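Local coordinates for 33-36 kDa outer membrane protein (Acinetobacter baumannii, PDB 6GIE) that probably forms a transmembrane beta-barrel channel of the porin type in the outer membrane, through which small solutes may pass, at residues A47-F53 with A72-A78; K54-A58 with L69-S73; G61-E65 with F229-K233; S115-T121 with G134-E140; L146-L150 with T195-G199. All coordinates share one frame; numbering follows the deposited sequence.

Contact 1: residues A47-F53 with A72-A78; sequences AQGTYYF and ASNVSVA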
# COMPACT_ATOMS: atom_id res chain seq x y z
N ALA A 47 4.24 4.84 11.82
CA ALA A 47 5.32 5.59 11.23
C ALA A 47 6.10 4.57 10.36
O ALA A 47 6.28 3.42 10.75
CB ALA A 47 6.20 6.16 12.33
N GLN A 48 6.53 5.00 9.17
CA GLN A 48 7.34 4.19 8.32
C GLN A 48 8.28 5.02 7.52
O GLN A 48 8.02 6.19 7.20
CB GLN A 48 6.56 3.19 7.38
CG GLN A 48 5.56 3.77 6.47
CD GLN A 48 4.76 2.74 5.61
OE1 GLN A 48 5.28 1.73 5.11
NE2 GLN A 48 3.52 3.07 5.36
N GLY A 49 9.41 4.39 7.23
CA GLY A 49 10.47 5.05 6.49
C GLY A 49 10.83 4.23 5.28
O GLY A 49 10.95 3.04 5.39
N THR A 50 11.00 4.87 4.14
CA THR A 50 11.46 4.17 2.97
C THR A 50 12.73 4.76 2.29
O THR A 50 12.86 5.95 2.07
CB THR A 50 10.27 4.04 1.96
OG1 THR A 50 9.17 3.49 2.67
CG2 THR A 50 10.63 3.06 0.84
N TYR A 51 13.64 3.88 1.96
CA TYR A 51 14.82 4.26 1.19
C TYR A 51 14.80 3.61 -0.21
O TYR A 51 14.86 2.41 -0.33
CB TYR A 51 16.07 3.83 1.93
CG TYR A 51 17.33 4.06 1.11
CD1 TYR A 51 17.71 5.34 0.78
CD2 TYR A 51 18.13 3.01 0.67
CE1 TYR A 51 18.83 5.58 0.02
CE2 TYR A 51 19.27 3.26 -0.08
CZ TYR A 51 19.60 4.56 -0.41
OH TYR A 51 20.72 4.89 -1.14
N TYR A 52 14.77 4.43 -1.24
CA TYR A 52 14.79 3.96 -2.61
C TYR A 52 16.22 3.92 -3.06
O TYR A 52 17.03 4.82 -2.75
CB TYR A 52 13.92 4.85 -3.50
CG TYR A 52 12.47 4.88 -3.03
CD1 TYR A 52 11.58 3.97 -3.50
CD2 TYR A 52 12.01 5.81 -2.11
CE1 TYR A 52 10.28 3.89 -3.06
CE2 TYR A 52 10.66 5.81 -1.70
CZ TYR A 52 9.79 4.82 -2.19
OH TYR A 52 8.45 4.72 -1.85
N PHE A 53 16.57 2.83 -3.75
CA PHE A 53 17.98 2.63 -4.09
C PHE A 53 18.36 3.60 -5.17
O PHE A 53 19.48 3.91 -5.34
CB PHE A 53 18.23 1.22 -4.60
CG PHE A 53 17.89 0.13 -3.61
CD1 PHE A 53 17.67 0.39 -2.26
CD2 PHE A 53 17.84 -1.19 -4.04
CE1 PHE A 53 17.37 -0.64 -1.37
CE2 PHE A 53 17.53 -2.20 -3.17
CZ PHE A 53 17.31 -1.93 -1.84
N ALA A 72 10.87 1.42 -8.58
CA ALA A 72 11.94 1.79 -7.66
C ALA A 72 12.07 0.73 -6.57
O ALA A 72 11.25 0.63 -5.64
CB ALA A 72 11.64 3.12 -7.06
N SER A 73 13.12 -0.08 -6.70
CA SER A 73 13.55 -0.96 -5.60
C SER A 73 13.87 -0.12 -4.32
O SER A 73 14.31 1.05 -4.42
CB SER A 73 14.81 -1.69 -6.02
OG SER A 73 14.51 -2.42 -7.21
N ASN A 74 13.67 -0.77 -3.18
CA ASN A 74 13.77 -0.17 -1.91
C ASN A 74 13.69 -1.13 -0.69
O ASN A 74 13.27 -2.32 -0.77
CB ASN A 74 12.61 0.84 -1.76
CG ASN A 74 11.27 0.17 -1.65
OD1 ASN A 74 10.87 -0.19 -0.55
ND2 ASN A 74 10.54 0.01 -2.79
N VAL A 75 14.01 -0.54 0.45
CA VAL A 75 13.74 -1.17 1.69
C VAL A 75 13.05 -0.15 2.54
O VAL A 75 13.30 1.07 2.43
CB VAL A 75 15.04 -1.58 2.41
CG1 VAL A 75 15.95 -0.38 2.68
CG2 VAL A 75 14.74 -2.25 3.75
N SER A 76 12.26 -0.70 3.47
CA SER A 76 11.35 0.02 4.25
C SER A 76 11.35 -0.51 5.66
O SER A 76 11.54 -1.69 5.85
CB SER A 76 9.96 -0.13 3.61
OG SER A 76 9.25 0.99 4.00
N VAL A 77 11.16 0.39 6.65
CA VAL A 77 10.96 -0.05 7.99
C VAL A 77 9.69 0.60 8.53
O VAL A 77 9.32 1.68 8.11
CB VAL A 77 12.17 0.29 8.84
CG1 VAL A 77 13.41 -0.58 8.40
CG2 VAL A 77 12.44 1.81 8.85
N ALA A 78 9.02 -0.05 9.47
CA ALA A 78 7.81 0.51 10.02
C ALA A 78 7.67 0.14 11.48
O ALA A 78 8.22 -0.85 11.93
CB ALA A 78 6.55 0.06 9.19

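Contact 2: residues K54-A58 with L69-S73; sequences KNVDA and LNQAS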
# COMPACT_ATOMS: atom_id res chain seq x y z
N LYS A 54 17.40 4.08 -5.94
CA LYS A 54 17.71 5.04 -6.97
C LYS A 54 16.75 6.22 -6.77
O LYS A 54 15.72 6.07 -6.12
CB LYS A 54 17.52 4.32 -8.30
CG LYS A 54 17.44 5.14 -9.59
CD LYS A 54 17.91 4.34 -10.82
CE LYS A 54 17.42 2.88 -10.89
NZ LYS A 54 18.46 1.93 -11.45
N ASN A 55 17.16 7.39 -7.25
CA ASN A 55 16.35 8.56 -7.37
C ASN A 55 15.01 8.19 -8.01
O ASN A 55 14.97 7.48 -9.02
CB ASN A 55 17.08 9.59 -8.22
CG ASN A 55 16.47 10.97 -8.11
OD1 ASN A 55 15.58 11.22 -7.28
ND2 ASN A 55 16.96 11.88 -8.95
N VAL A 56 13.92 8.61 -7.36
CA VAL A 56 12.58 8.44 -7.90
C VAL A 56 12.12 9.73 -8.55
O VAL A 56 12.09 10.79 -7.91
CB VAL A 56 11.56 8.08 -6.81
CG1 VAL A 56 10.16 8.00 -7.45
CG2 VAL A 56 11.95 6.75 -6.16
N ASP A 57 11.76 9.63 -9.83
CA ASP A 57 11.26 10.76 -10.64
C ASP A 57 9.72 10.74 -10.73
O ASP A 57 9.14 9.95 -11.49
CB ASP A 57 11.85 10.67 -12.02
CG ASP A 57 11.43 11.83 -12.92
OD1 ASP A 57 10.51 12.60 -12.53
OD2 ASP A 57 12.05 11.98 -14.02
N ALA A 58 9.09 11.66 -10.00
CA ALA A 58 7.63 11.74 -9.85
C ALA A 58 6.88 12.65 -10.85
O ALA A 58 5.66 12.82 -10.72
CB ALA A 58 7.28 12.19 -8.40
N LEU A 69 5.68 3.61 -10.55
CA LEU A 69 5.92 3.97 -11.94
C LEU A 69 7.39 4.03 -12.31
O LEU A 69 7.73 3.85 -13.46
CB LEU A 69 5.24 5.29 -12.30
CG LEU A 69 3.68 5.30 -12.23
CD1 LEU A 69 3.13 6.69 -12.35
CD2 LEU A 69 3.12 4.44 -13.35
N ASN A 70 8.33 4.30 -11.41
CA ASN A 70 9.62 4.06 -11.91
C ASN A 70 10.29 2.75 -11.43
O ASN A 70 11.46 2.57 -11.58
CB ASN A 70 10.53 5.30 -12.20
CG ASN A 70 10.39 6.50 -11.27
OD1 ASN A 70 11.42 6.98 -10.94
ND2 ASN A 70 9.18 7.13 -11.10
N GLN A 71 9.48 1.80 -10.95
CA GLN A 71 9.94 0.47 -10.57
C GLN A 71 11.10 0.65 -9.63
O GLN A 71 12.16 0.10 -9.83
CB GLN A 71 10.32 -0.34 -11.83
CG GLN A 71 9.04 -0.54 -12.66
CD GLN A 71 9.30 -1.01 -14.07
OE1 GLN A 71 9.79 -2.11 -14.27
NE2 GLN A 71 8.95 -0.19 -15.06
N ALA A 72 10.87 1.42 -8.58
CA ALA A 72 11.94 1.79 -7.66
C ALA A 72 12.07 0.73 -6.57
O ALA A 72 11.25 0.63 -5.64
CB ALA A 72 11.64 3.12 -7.06
N SER A 73 13.12 -0.08 -6.70
CA SER A 73 13.55 -0.96 -5.60
C SER A 73 13.87 -0.12 -4.32
O SER A 73 14.31 1.05 -4.42
CB SER A 73 14.81 -1.69 -6.02
OG SER A 73 14.51 -2.42 -7.21
O HOH W 1 14.87 2.82 -6.58

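Contact 3: residues G61-E65 with F229-K233; sequences GPLAE and FVTPK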
# COMPACT_ATOMS: atom_id res chain seq x y z
N GLY A 61 3.63 10.96 -13.81
CA GLY A 61 2.22 10.57 -13.54
C GLY A 61 1.74 10.97 -12.15
O GLY A 61 2.30 11.86 -11.51
N PRO A 62 0.70 10.34 -11.66
CA PRO A 62 0.29 10.74 -10.28
C PRO A 62 1.45 10.62 -9.24
O PRO A 62 2.20 9.58 -9.21
CB PRO A 62 -0.80 9.73 -9.96
CG PRO A 62 -0.55 8.53 -10.89
CD PRO A 62 0.05 9.10 -12.13
N LEU A 63 1.62 11.65 -8.38
CA LEU A 63 2.79 11.68 -7.48
C LEU A 63 2.67 10.54 -6.49
O LEU A 63 3.69 9.91 -6.13
CB LEU A 63 2.94 13.00 -6.73
CG LEU A 63 3.22 14.31 -7.45
CD1 LEU A 63 3.09 15.50 -6.50
CD2 LEU A 63 4.58 14.31 -8.05
N ALA A 64 1.46 10.20 -6.06
CA ALA A 64 1.37 9.11 -5.06
C ALA A 64 2.03 7.79 -5.51
O ALA A 64 2.47 7.02 -4.65
CB ALA A 64 -0.06 8.85 -4.62
N GLU A 65 2.07 7.53 -6.84
CA GLU A 65 2.47 6.26 -7.37
C GLU A 65 3.81 6.33 -8.08
O GLU A 65 4.12 5.48 -8.89
CB GLU A 65 1.42 5.71 -8.37
CG GLU A 65 0.11 5.33 -7.72
CD GLU A 65 0.19 4.16 -6.73
OE1 GLU A 65 1.14 3.34 -6.75
OE2 GLU A 65 -0.69 4.10 -5.84
N PHE A 229 -6.99 9.57 -9.68
CA PHE A 229 -6.06 10.68 -9.68
C PHE A 229 -6.66 11.81 -10.45
O PHE A 229 -6.44 11.92 -11.64
CB PHE A 229 -4.70 10.23 -10.17
CG PHE A 229 -4.13 9.22 -9.27
CD1 PHE A 229 -3.55 9.63 -8.06
CD2 PHE A 229 -4.22 7.88 -9.56
CE1 PHE A 229 -3.09 8.68 -7.17
CE2 PHE A 229 -3.73 6.92 -8.68
CZ PHE A 229 -3.17 7.32 -7.46
N VAL A 230 -7.52 12.57 -9.78
CA VAL A 230 -8.27 13.55 -10.54
C VAL A 230 -7.35 14.67 -11.01
O VAL A 230 -7.66 15.34 -11.98
CB VAL A 230 -9.52 14.11 -9.81
CG1 VAL A 230 -10.50 12.99 -9.46
CG2 VAL A 230 -9.13 14.92 -8.60
N THR A 231 -6.24 14.88 -10.30
CA THR A 231 -5.09 15.56 -10.87
C THR A 231 -3.91 14.73 -10.39
O THR A 231 -4.12 13.86 -9.55
CB THR A 231 -4.89 16.97 -10.30
OG1 THR A 231 -4.32 16.89 -8.96
CG2 THR A 231 -6.18 17.77 -10.29
N PRO A 232 -2.70 15.07 -10.80
CA PRO A 232 -1.50 14.34 -10.37
C PRO A 232 -1.24 14.43 -8.83
O PRO A 232 -0.53 13.56 -8.22
CB PRO A 232 -0.35 15.04 -11.17
CG PRO A 232 -1.04 15.64 -12.34
CD PRO A 232 -2.35 16.13 -11.76
N LYS A 233 -1.83 15.46 -8.21
CA LYS A 233 -1.63 15.67 -6.77
C LYS A 233 -2.79 15.22 -5.95
O LYS A 233 -2.64 15.05 -4.74
CB LYS A 233 -1.38 17.14 -6.48
CG LYS A 233 -0.44 17.75 -7.48
CD LYS A 233 0.33 18.92 -6.91
CE LYS A 233 -0.64 20.05 -6.59
NZ LYS A 233 -0.09 20.83 -5.44
O HOH W 2 -1.06 11.68 -6.57

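Contact 4: residues S115-T121 with G134-E140; sequences SASYNHT and GDRYALE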
# COMPACT_ATOMS: atom_id res chain seq x y z
N SER A 115 9.40 -9.54 -3.49
CA SER A 115 9.28 -8.81 -2.24
C SER A 115 9.42 -9.73 -1.08
O SER A 115 9.14 -10.89 -1.16
CB SER A 115 7.96 -8.05 -2.13
OG SER A 115 6.97 -8.85 -1.45
N ALA A 116 9.88 -9.14 0.02
CA ALA A 116 10.10 -9.82 1.29
C ALA A 116 9.75 -8.84 2.44
O ALA A 116 10.07 -7.63 2.35
CB ALA A 116 11.56 -10.27 1.40
N SER A 117 9.07 -9.37 3.46
CA SER A 117 8.79 -8.62 4.64
C SER A 117 8.67 -9.49 5.85
O SER A 117 8.44 -10.74 5.77
CB SER A 117 7.51 -7.79 4.46
OG SER A 117 6.57 -8.59 3.85
N TYR A 118 8.89 -8.81 6.99
CA TYR A 118 8.94 -9.41 8.30
C TYR A 118 8.39 -8.41 9.31
O TYR A 118 8.71 -7.23 9.22
CB TYR A 118 10.34 -9.72 8.70
CG TYR A 118 10.43 -10.21 10.13
CD1 TYR A 118 9.94 -11.46 10.48
CD2 TYR A 118 11.03 -9.43 11.14
CE1 TYR A 118 10.02 -11.95 11.77
CE2 TYR A 118 11.09 -9.89 12.44
CZ TYR A 118 10.59 -11.15 12.75
OH TYR A 118 10.66 -11.66 14.03
N ASN A 119 7.57 -8.91 10.26
CA ASN A 119 6.93 -8.12 11.29
C ASN A 119 6.99 -8.88 12.54
O ASN A 119 6.75 -10.09 12.57
CB ASN A 119 5.42 -7.90 11.04
CG ASN A 119 5.16 -7.10 9.80
OD1 ASN A 119 4.96 -5.91 9.88
ND2 ASN A 119 5.18 -7.76 8.65
N HIS A 120 7.24 -8.15 13.60
CA HIS A 120 7.40 -8.73 14.90
C HIS A 120 6.51 -7.89 15.80
O HIS A 120 6.54 -6.70 15.68
CB HIS A 120 8.87 -8.62 15.31
CG HIS A 120 9.11 -8.88 16.74
ND1 HIS A 120 9.12 -10.15 17.27
CD2 HIS A 120 9.32 -8.04 17.78
CE1 HIS A 120 9.35 -10.09 18.57
NE2 HIS A 120 9.47 -8.82 18.91
N THR A 121 5.73 -8.54 16.67
CA THR A 121 4.68 -7.91 17.45
C THR A 121 4.81 -8.34 18.90
O THR A 121 5.05 -9.51 19.17
CB THR A 121 3.29 -8.34 16.95
OG1 THR A 121 3.08 -7.81 15.62
CG2 THR A 121 2.16 -7.83 17.89
N GLY A 134 4.33 -13.30 18.29
CA GLY A 134 3.88 -12.78 16.99
C GLY A 134 5.01 -12.42 16.02
O GLY A 134 5.55 -11.33 16.09
N ASP A 135 5.36 -13.36 15.12
CA ASP A 135 6.35 -13.14 14.05
C ASP A 135 5.73 -13.63 12.73
O ASP A 135 5.46 -14.85 12.57
CB ASP A 135 7.68 -13.90 14.28
CG ASP A 135 8.68 -13.16 15.26
OD1 ASP A 135 8.50 -11.98 15.64
OD2 ASP A 135 9.68 -13.79 15.66
N ARG A 136 5.53 -12.70 11.80
CA ARG A 136 5.01 -13.04 10.49
C ARG A 136 5.99 -12.61 9.40
O ARG A 136 6.71 -11.60 9.54
CB ARG A 136 3.65 -12.36 10.28
CG ARG A 136 3.08 -12.44 8.87
CD ARG A 136 1.56 -12.27 8.79
NE ARG A 136 0.93 -13.56 9.08
CZ ARG A 136 0.18 -13.86 10.15
NH1 ARG A 136 -0.13 -12.95 11.07
NH2 ARG A 136 -0.27 -15.11 10.28
N TYR A 137 6.03 -13.40 8.33
CA TYR A 137 6.77 -13.01 7.14
C TYR A 137 6.01 -13.29 5.88
O TYR A 137 5.13 -14.13 5.86
CB TYR A 137 8.12 -13.71 7.12
CG TYR A 137 8.14 -15.19 6.79
CD1 TYR A 137 8.27 -15.62 5.48
CD2 TYR A 137 8.05 -16.16 7.78
CE1 TYR A 137 8.28 -16.95 5.16
CE2 TYR A 137 8.09 -17.51 7.48
CZ TYR A 137 8.21 -17.90 6.17
OH TYR A 137 8.24 -19.24 5.84
N ALA A 138 6.40 -12.60 4.82
CA ALA A 138 5.85 -12.77 3.50
C ALA A 138 6.95 -12.60 2.48
O ALA A 138 7.89 -11.78 2.67
CB ALA A 138 4.73 -11.75 3.20
N LEU A 139 6.83 -13.41 1.42
CA LEU A 139 7.60 -13.30 0.19
C LEU A 139 6.66 -13.33 -1.01
O LEU A 139 5.63 -14.03 -0.96
CB LEU A 139 8.51 -14.52 0.05
CG LEU A 139 9.48 -14.76 1.17
CD1 LEU A 139 10.14 -16.10 0.96
CD2 LEU A 139 10.50 -13.63 1.20
N GLU A 140 7.04 -12.63 -2.09
CA GLU A 140 6.30 -12.63 -3.32
C GLU A 140 7.30 -12.57 -4.42
O GLU A 140 8.38 -11.97 -4.30
CB GLU A 140 5.39 -11.42 -3.56
CG GLU A 140 4.52 -10.94 -2.44
CD GLU A 140 3.98 -9.52 -2.70
OE1 GLU A 140 4.77 -8.53 -2.57
OE2 GLU A 140 2.77 -9.36 -3.06
O HOH W 3 6.73 -9.45 1.08

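Contact 5: residues L146-L150 with T195-G199; sequences LPNFL and TKYVG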
# COMPACT_ATOMS: atom_id res chain seq x y z
N LEU A 146 2.60 -6.17 -18.46
CA LEU A 146 2.53 -5.10 -19.42
C LEU A 146 3.14 -3.97 -18.65
O LEU A 146 3.27 -4.06 -17.46
CB LEU A 146 1.07 -4.76 -19.85
CG LEU A 146 0.26 -5.68 -20.79
CD1 LEU A 146 -1.13 -5.09 -21.05
CD2 LEU A 146 0.93 -5.85 -22.12
N PRO A 147 3.60 -2.94 -19.33
CA PRO A 147 4.14 -1.85 -18.55
C PRO A 147 3.11 -1.31 -17.52
O PRO A 147 1.94 -1.21 -17.83
CB PRO A 147 4.48 -0.80 -19.61
CG PRO A 147 4.81 -1.59 -20.83
CD PRO A 147 3.90 -2.81 -20.78
N ASN A 148 3.59 -0.99 -16.32
CA ASN A 148 2.78 -0.58 -15.15
C ASN A 148 1.73 -1.57 -14.64
O ASN A 148 0.81 -1.19 -13.87
CB ASN A 148 2.18 0.77 -15.41
CG ASN A 148 3.21 1.77 -15.95
OD1 ASN A 148 4.35 1.85 -15.44
ND2 ASN A 148 2.83 2.54 -16.96
N PHE A 149 1.82 -2.83 -15.10
CA PHE A 149 0.92 -3.84 -14.60
C PHE A 149 1.71 -4.95 -13.96
O PHE A 149 2.38 -5.75 -14.67
CB PHE A 149 -0.06 -4.36 -15.67
CG PHE A 149 -0.98 -5.43 -15.14
CD1 PHE A 149 -1.76 -5.22 -14.01
CD2 PHE A 149 -1.07 -6.67 -15.76
CE1 PHE A 149 -2.63 -6.21 -13.50
CE2 PHE A 149 -1.95 -7.66 -15.28
CZ PHE A 149 -2.72 -7.45 -14.15
N LEU A 150 1.57 -5.03 -12.64
CA LEU A 150 2.26 -6.01 -11.88
C LEU A 150 1.31 -7.13 -11.44
O LEU A 150 0.25 -6.89 -10.82
CB LEU A 150 2.90 -5.34 -10.63
CG LEU A 150 3.56 -6.21 -9.55
CD1 LEU A 150 4.73 -7.04 -10.06
CD2 LEU A 150 4.08 -5.28 -8.41
N THR A 195 -2.35 -8.04 -7.75
CA THR A 195 -2.09 -7.28 -8.95
C THR A 195 -2.11 -5.83 -8.65
O THR A 195 -2.76 -5.43 -7.72
CB THR A 195 -3.15 -7.55 -10.04
OG1 THR A 195 -4.43 -7.11 -9.60
CG2 THR A 195 -3.23 -8.98 -10.37
N LYS A 196 -1.36 -5.06 -9.44
CA LYS A 196 -1.36 -3.65 -9.35
C LYS A 196 -1.27 -2.96 -10.70
O LYS A 196 -0.42 -3.30 -11.54
CB LYS A 196 -0.15 -3.16 -8.51
CG LYS A 196 -0.22 -1.66 -8.08
CD LYS A 196 0.93 -1.38 -7.06
CE LYS A 196 1.29 0.07 -6.84
NZ LYS A 196 0.16 0.75 -6.20
N TYR A 197 -2.09 -1.93 -10.89
CA TYR A 197 -2.00 -1.15 -12.15
C TYR A 197 -2.02 0.30 -11.88
O TYR A 197 -2.78 0.75 -11.02
CB TYR A 197 -3.18 -1.51 -13.13
CG TYR A 197 -3.15 -0.69 -14.43
CD1 TYR A 197 -2.22 -0.96 -15.43
CD2 TYR A 197 -4.05 0.32 -14.66
CE1 TYR A 197 -2.21 -0.23 -16.59
CE2 TYR A 197 -4.05 1.04 -15.84
CZ TYR A 197 -3.14 0.76 -16.78
OH TYR A 197 -3.09 1.51 -17.91
N VAL A 198 -1.32 1.06 -12.72
CA VAL A 198 -1.40 2.52 -12.68
C VAL A 198 -1.25 3.01 -14.08
O VAL A 198 -0.28 2.70 -14.74
CB VAL A 198 -0.34 3.17 -11.74
CG1 VAL A 198 -0.42 4.69 -11.82
CG2 VAL A 198 -0.61 2.77 -10.31
N GLY A 199 -2.27 3.67 -14.59
CA GLY A 199 -2.19 4.29 -15.90
C GLY A 199 -2.69 5.73 -15.92
O GLY A 199 -3.59 6.14 -15.16

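Contact 1: residues A47-F53 with A72-A78
Gln-48 faces Ala-78 in a non-hydrogen-bonded pair of this antiparallel ladder, and their CB atoms lie 3.6 Å apart. One step on, Gly-49 forms a hydrogen-bonded pair with Val-77: Gly-49 N reaches Val-77 O at 2.9 Å, with 166° at the hydrogen, and the reverse bond is equally short. Thr-50 and Ser-76 follow as a non-hydrogen-bonded pair. Thr-50 OG1 and Ser-76 OG are hydrogen-bonded at 2.8 Å, joining the two hydroxyls directly. With its methyl anti to the backbone N, Thr-50 sends CG2 the other way along the strand, to 3.5 Å from Asn-74 OD1 and over a face of the Tyr-52 ring. Tyr-51 pairs with Val-75 through two backbone bonds, while its ring leads off from the partner strand. The Tyr-52 ring runs beside the Asn-74 side chain, the ring and amide planes 57° apart, and its CD1 meets Ala-72 CB at 3.7 Å. At the corner, Phe-53 N bonds to Ser-73 O at 3.0 Å, and Asn-74 CA makes a CH-pi contact over the Phe-53 ring, 4.0 Å from its centroid. The 166° between the two strand directions fits adjacent staves of a barrel wall. Strand 22-35 continues the sheet beyond 47-52, bonding to Gln-48, Thr-50 and Tyr-52; strand 94-105 flanks 74-78, where Glu-102 receives Asn-74 ND2.

Contact 2: residues K54-A58 with L69-S73
Asn-70 grips the backbone of Asp-57 with both ends of its carboxamide, and these two hydrogen bonds are the direct polar link of the contact. They differ in quality. Asp-57 N donates to Asn-70 OD1 at 2.9 Å, nearly straight at 163°, and arrives in the carbonyl plane on a lone pair of OD1. Asn-70 ND2 returns a bond to Asp-57 O at 2.8 Å, but this one is bent to 132° and strikes the peptide oxygen from above its carbonyl plane. Gripped at both ends, the amide should have little freedom to rotate. A water-mediated link lies further along: one water accepts from Lys-54 N at 2.9 Å and donates to Ser-73 O at 2.8 Å, bridging two backbones that have moved apart. Val-56 packs on both Asn-70 and Ala-72. Its CG1, anti to the backbone N (chi1 176°), lies beside the amide oxygen, 3.8 Å from Asn-70 OD1, and the apolar contact is CG2 to Ala-72 CB, also 3.8 Å. The carboxylate of Asp-57 looks elsewhere, OD1 taking the backbone N of Ser-59; Glu-22 lies close by, a like charge that might favour protonation of one of the two acids. Asn-70 directly follows helix 66-69, which closes in a Schellman motif with Gln-71 as the C-prime residue at positive phi, so the clamp ties a helix terminus to the short strand 55-57.

Contact 3: residues G61-E65 with F229-K233
The Phe-229 ring carries Pro-62 on one face: Pro-62 CB stands 3.6 Å from the ring centroid and 22° off the ring normal, a CH-pi contact offset toward the rim, with Phe-229 CD1 nearest at 3.3 Å. The side chains cross at about a right angle, with CB leading and Pro-62 CG farther off, 4.0 Å from Phe-229 CD2. Two more groups approach the far part of the ring obliquely, Ala-64 CB beside CE1 and Glu-65 CG at 3.8 Å from CZ. Chi1 of Glu-65 (-69°) brings CG to the ring, and the bend at chi2 turns the carboxylate aside, where OE1 forms a salt bridge to Lys-196. Polar joining centres on a single acceptor. Leu-63 N donates to Pro-232 O at 2.9 Å, almost straight and in the carbonyl plane. A water also donates to Pro-232 O, at 2.6 Å, and accepts from Ala-64 N at 3.0 Å, so that carbonyl takes two protons and links two successive amides of the 3-10 segment 63-64. Beyond it, Leu-63 packs on Phe-261 and Pro-264, and its O accepts from Arg-295. The partner is the short turn between strands 220-229 and 234-242, shaped by an ST turn, in which Thr-231 OG1 receives Lys-233 N, and by a classic beta bulge at Val-230 and Thr-231 opposite Leu-234: a barrel hairpin turn, probably periplasmic, met by the segment leading into helix 66-69.

Contact 4: residues S115-T121 with G134-E140
Asp-135 reaches across to His-120, which it faces in a non-hydrogen-bonded backbone pair. The two strands form an antiparallel hairpin in the wall of a porin-type beta-barrel. His-120 ND1 donates to the syn lone pair of Asp-135 OD1, the oxygen lying at the ring edge and close to the imidazole plane, while ring and carboxylate planes are turned 51° apart. The modelled 2.5 Å between those atoms is unusually short, so the pairing is more secure than its length. The His-120 ring, with CG anti to the backbone N, is carried out to meet the acid. Tyr-118 slants toward the same carboxylate, with its ring plane 61° from it; the exact position of the hydroxyl there is doubtful. Tyr-118 CD1 also passes 3.4 Å from Arg-136 O, obliquely to the ring. Further along this face, Leu-139 turns its CD2 branch back over Ala-116 CB at 3.5 Å. Across the sheet, the face of Ser-115 and Ser-117 is polar. Ser-115 OG donates to Glu-140 OE1, again at a very short modelled distance, and accepts from a water at 2.6 Å that also bonds Ser-117 OG at 2.9 Å. Glu-140 OE2 has a salt bridge to Arg-194. Paired backbone bonds, such as Ser-117 N to Ala-138 O at 2.8 Å, hold strands that run 178° to each other. Strand 94-105 borders 115-121 on the flank away from 135-140, and strand 149-157 flanks 135-140, with Tyr-155 OH bonded to Tyr-137 OH.

Contact 5: residues L146-L150 with T195-G199
Phe-149 and Tyr-197 face each other as a non-hydrogen-bonded pair where strand 149-157 starts along strand 190-200 in the antiparallel wall of the porin barrel. Phe-149 CB lies at the edge of the Tyr-197 ring, near its plane and 4.0 Å from CD1. Both rings stand anti to their backbone N, but they diverge: the Phe-149 ring leans to Thr-195, its CE1 3.7 Å from Thr-195 CB, whereas Tyr-197 CD1 comes to 3.4 Å from Asn-148 O. In the next pair, Leu-150 and Lys-196 exchange two backbone hydrogen bonds. Leu-150 N to Lys-196 O measures 2.9 Å with 168° at the hydrogen. Toward the turn the ladder frays, for Val-198 N to Asn-148 O is a weak bond at 3.3 Å. The type II beta turn from Leu-146 to Phe-149 sets this start: Asn-148 occupies its third position with positive phi (59°), and Phe-149 N bonds back to Leu-146 O. Around the Leu-150 and Lys-196 face lies helix 66-69, whose Phe-68 touches Leu-150 and receives a cation-pi contact from Lys-196. The ammonium of Lys-196 is further paired with Glu-65 and Glu-211, which would probably keep it charged. Strand 207-216 continues the sheet beyond 195-199. Within the turn, Asn-148 CB sits 3.2 Å from Val-198 O.

Contacts 1, 4 and 5 are strand pairings of the barrel wall, with centres 15 to 24 Å apart; contact 2 lies within the segment between strands 43-52 and 74-83, and contact 3 joins that segment to the turn after strand 220-229. Contact 1 runs into contact 2 through the shared Ala-72 and Ser-73. Contacts 2, 3 and 5, with centres 14 to 15 Å apart, touch one another: Leu-69 CD1 meets Pro-62 CD at 3.9 Å, and Leu-69 CD2 lies 3.9 Å from Val-198 CG1. The salt bridge from Glu-65 OE1 to Lys-196 NZ, 2.8 Å, ties residues 61-65 to strand 190-200, consistent with an inward-folded segment narrowing the channel. The Lys-233 side chain is about 7 Å from a bound C8E detergent.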